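Local atomic coordinates of ribonuclease J (Methanolobus psychrophilus R15, PDB entry 5HAB), a protein that probably degrades RNA from its ends as an archaeal exoribonuclease of the metallo-beta-lactamase, beta-CASP family. Residues 52-57 with 107-112. The protein carries 1 engineered substitution. Residues are numbered along the deposited sequence; the frame is centred on the assembly and turned at random.
Sequences IIDMGI and LDHIGA. With nucleotides of chain D.
The D54 carboxylate lies over one face of the H109 ring, stacked with the planes 26° apart and OD2 3.2 Å from CE1, towards the rim. H109 belongs to the metallo-beta-lactamase signature HxHxDH, here HGALDH because the second histidine is the engineered alanine, and illustrates how the turn after one strand holds the motif helix after the neighbouring strand: residues following strand 49-53 are tied to helix 107-110 and the turn after it by three backbone bonds. M55 N gives to H109 O at 2.8 Å. A112 N donates to M55 O at 2.9 Å. I57 N reaches L107 O at 3.0 Å, an oxygen that also accepts from G111 N. G56 brings its CA within 3.3 Å of D108 O, a CA-H...O contact. Beside it, I57 CG2 packs on L107 CB and G111 CA, while M55, bent at chi3 (18°), brings its CE methyl to 3.2 Å from A112 O, a close contact and not a bond. In the second shell, T103 OG1 bonds D54 OD2, H432 NE2 is hydrogen-bonded to H109 NE2, and H104 stacks on the H109 ring, so the imidazole is held by both stacking and bonding. At the helix N-terminus, L107 N donates to OP2 of A3 of chain D at 3.1 Å, and L107 CD1 lies 3.4 Å from that nucleotide's C5'.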
loop_
_atom_site.group_PDB
_atom_site.type_symbol
_atom_site.label_atom_id
_atom_site.label_comp_id
_atom_site.label_asym_id
_atom_site.label_seq_id
_atom_site.Cartn_x
_atom_site.Cartn_y
_atom_site.Cartn_z
ATOM N N ILE B 52 -36.600 10.758 12.126
ATOM C CA ILE B 52 -35.441 10.805 11.246
ATOM C C ILE B 52 -34.223 11.210 12.070
ATOM O O ILE B 52 -34.309 12.088 12.926
ATOM C CB ILE B 52 -35.666 11.766 10.053
ATOM C CG1 ILE B 52 -36.765 11.236 9.129
ATOM C CG2 ILE B 52 -34.389 11.952 9.253
ATOM C CD1 ILE B 52 -37.096 12.171 7.969
ATOM N N ILE B 53 -33.097 10.546 11.827
ATOM C CA ILE B 53 -31.843 10.888 12.486
ATOM C C ILE B 53 -30.793 11.251 11.437
ATOM O O ILE B 53 -30.392 10.413 10.608
ATOM C CB ILE B 53 -31.345 9.754 13.392
ATOM C CG1 ILE B 53 -32.463 9.273 14.320
ATOM C CG2 ILE B 53 -30.163 10.227 14.215
ATOM C CD1 ILE B 53 -31.994 8.270 15.368
ATOM N N ASP B 54 -30.415 12.529 11.469
ATOM C CA ASP B 54 -29.358 13.124 10.655
ATOM C C ASP B 54 -29.706 13.164 9.170
ATOM O O ASP B 54 -30.430 12.315 8.662
ATOM C CB ASP B 54 -28.032 12.385 10.880
ATOM C CG ASP B 54 -27.488 12.586 12.291
ATOM O OD1 ASP B 54 -27.576 13.721 12.811
ATOM O OD2 ASP B 54 -26.981 11.613 12.886
ATOM N N MET B 55 -29.179 14.172 8.486
ATOM C CA MET B 55 -29.394 14.363 7.062
ATOM C C MET B 55 -28.110 14.960 6.483
ATOM O O MET B 55 -27.981 16.182 6.352
ATOM C CB MET B 55 -30.591 15.289 6.795
ATOM C CG MET B 55 -31.924 14.799 7.367
ATOM S SD MET B 55 -33.357 15.787 6.879
ATOM C CE MET B 55 -32.674 16.638 5.483
ATOM N N GLY B 56 -27.161 14.097 6.132
ATOM C CA GLY B 56 -25.840 14.551 5.731
ATOM C C GLY B 56 -25.610 14.696 4.242
ATOM O O GLY B 56 -26.453 14.316 3.432
ATOM N N ILE B 57 -24.470 15.275 3.881
ATOM C CA ILE B 57 -24.087 15.394 2.480
ATOM C C ILE B 57 -22.762 14.659 2.242
ATOM O O ILE B 57 -21.947 14.533 3.157
ATOM C CB ILE B 57 -24.008 16.884 2.058
ATOM C CG1 ILE B 57 -23.851 17.016 0.542
ATOM C CG2 ILE B 57 -22.888 17.600 2.793
ATOM C CD1 ILE B 57 -23.915 18.434 0.042
ATOM N N LEU B 107 -21.179 18.674 8.422
ATOM C CA LEU B 107 -21.907 18.511 7.158
ATOM C C LEU B 107 -22.359 17.087 6.851
ATOM O O LEU B 107 -23.268 16.887 6.051
ATOM C CB LEU B 107 -21.074 19.014 5.976
ATOM C CG LEU B 107 -20.940 20.523 5.762
ATOM C CD1 LEU B 107 -20.273 20.792 4.426
ATOM C CD2 LEU B 107 -22.294 21.204 5.825
ATOM N N ASP B 108 -21.720 16.093 7.453
ATOM C CA ASP B 108 -22.132 14.722 7.194
ATOM C C ASP B 108 -23.343 14.374 8.062
ATOM O O ASP B 108 -23.852 13.257 8.005
ATOM C CB ASP B 108 -20.978 13.742 7.434
ATOM C CG ASP B 108 -20.655 13.565 8.897
ATOM O OD1 ASP B 108 -20.553 14.576 9.623
ATOM O OD2 ASP B 108 -20.512 12.402 9.322
ATOM N N HIS B 109 -23.814 15.344 8.845
ATOM C CA HIS B 109 -25.057 15.182 9.593
ATOM C C HIS B 109 -26.120 16.248 9.295
ATOM O O HIS B 109 -27.311 15.977 9.419
ATOM C CB HIS B 109 -24.777 15.163 11.094
ATOM C CG HIS B 109 -24.335 13.830 11.601
ATOM N ND1 HIS B 109 -24.305 13.513 12.942
ATOM C CD2 HIS B 109 -23.898 12.730 10.944
ATOM C CE1 HIS B 109 -23.869 12.274 13.088
ATOM N NE2 HIS B 109 -23.615 11.777 11.891
ATOM N N ILE B 110 -25.715 17.451 8.897
ATOM C CA ILE B 110 -26.705 18.491 8.616
ATOM C C ILE B 110 -26.554 19.089 7.227
ATOM O O ILE B 110 -27.304 19.989 6.862
ATOM C CB ILE B 110 -26.666 19.619 9.670
ATOM C CG1 ILE B 110 -25.388 20.452 9.531
ATOM C CG2 ILE B 110 -26.833 19.055 11.073
ATOM C CD1 ILE B 110 -25.440 21.766 10.284
ATOM N N GLY B 111 -25.603 18.587 6.448
ATOM C CA GLY B 111 -25.340 19.141 5.130
ATOM C C GLY B 111 -26.499 19.099 4.145
ATOM O O GLY B 111 -26.560 19.911 3.223
ATOM N N ALA B 112 -27.423 18.160 4.337
ATOM C CA ALA B 112 -28.573 18.028 3.444
ATOM C C ALA B 112 -29.868 18.539 4.084
ATOM O O ALA B 112 -30.929 18.460 3.468
ATOM C CB ALA B 112 -28.746 16.582 3.004
ATOM P P A D 3 -17.242 19.772 8.109
ATOM O OP1 A D 3 -17.253 21.016 8.922
ATOM O OP2 A D 3 -18.040 18.604 8.555
ATOM O "O5'" A D 3 -17.704 20.130 6.625
ATOM C "C5'" A D 3 -17.288 21.335 5.995
ATOM C "C4'" A D 3 -16.043 21.132 5.167
ATOM O "O4'" A D 3 -16.363 20.466 3.918
ATOM C "C3'" A D 3 -15.314 22.393 4.734
ATOM O "O3'" A D 3 -14.503 22.929 5.762
ATOM C "C2'" A D 3 -14.521 21.923 3.519
ATOM O "O2'" A D 3 -13.336 21.252 3.924
ATOM C "C1'" A D 3 -15.474 20.892 2.905
ATOM N N9 A D 3 -16.238 21.428 1.761
ATOM C C8 A D 3 -17.499 21.973 1.728
ATOM N N7 A D 3 -17.881 22.348 0.527
ATOM C C5 A D 3 -16.800 22.026 -0.285
ATOM C C6 A D 3 -16.564 22.168 -1.669
ATOM N N6 A D 3 -17.443 22.694 -2.526
ATOM N N1 A D 3 -15.374 21.742 -2.152
ATOM C C2 A D 3 -14.487 21.212 -1.302
ATOM N N3 A D 3 -14.591 21.026 0.011
ATOM C C4 A D 3 -15.784 21.459 0.463
ATOM P P A D 2 -16.311 13.654 8.954
ATOM O OP1 A D 2 -16.571 12.858 10.182
ATOM O OP2 A D 2 -17.439 14.058 8.078
ATOM O "O5'" A D 2 -15.508 14.960 9.397
ATOM C "C5'" A D 2 -15.955 16.253 9.015
ATOM C "C4'" A D 2 -14.894 17.019 8.263
ATOM O "O4'" A D 2 -14.121 16.111 7.436
ATOM C "C3'" A D 2 -15.410 18.073 7.293
ATOM O "O3'" A D 2 -15.715 19.302 7.932
ATOM C "C2'" A D 2 -14.287 18.179 6.267
ATOM O "O2'" A D 2 -13.249 19.026 6.735
ATOM C "C1'" A D 2 -13.766 16.741 6.225
ATOM N N9 A D 2 -14.324 15.956 5.106
ATOM C C8 A D 2 -15.087 14.817 5.193
ATOM N N7 A D 2 -15.426 14.311 4.033
ATOM C C5 A D 2 -14.834 15.167 3.115
ATOM C C6 A D 2 -14.821 15.174 1.709
ATOM N N6 A D 2 -15.444 14.259 0.959
ATOM N N1 A D 2 -14.138 16.168 1.097
ATOM C C2 A D 2 -13.515 17.084 1.855
ATOM N N3 A D 2 -13.455 17.182 3.182
ATOM C C4 A D 2 -14.139 16.178 3.760
#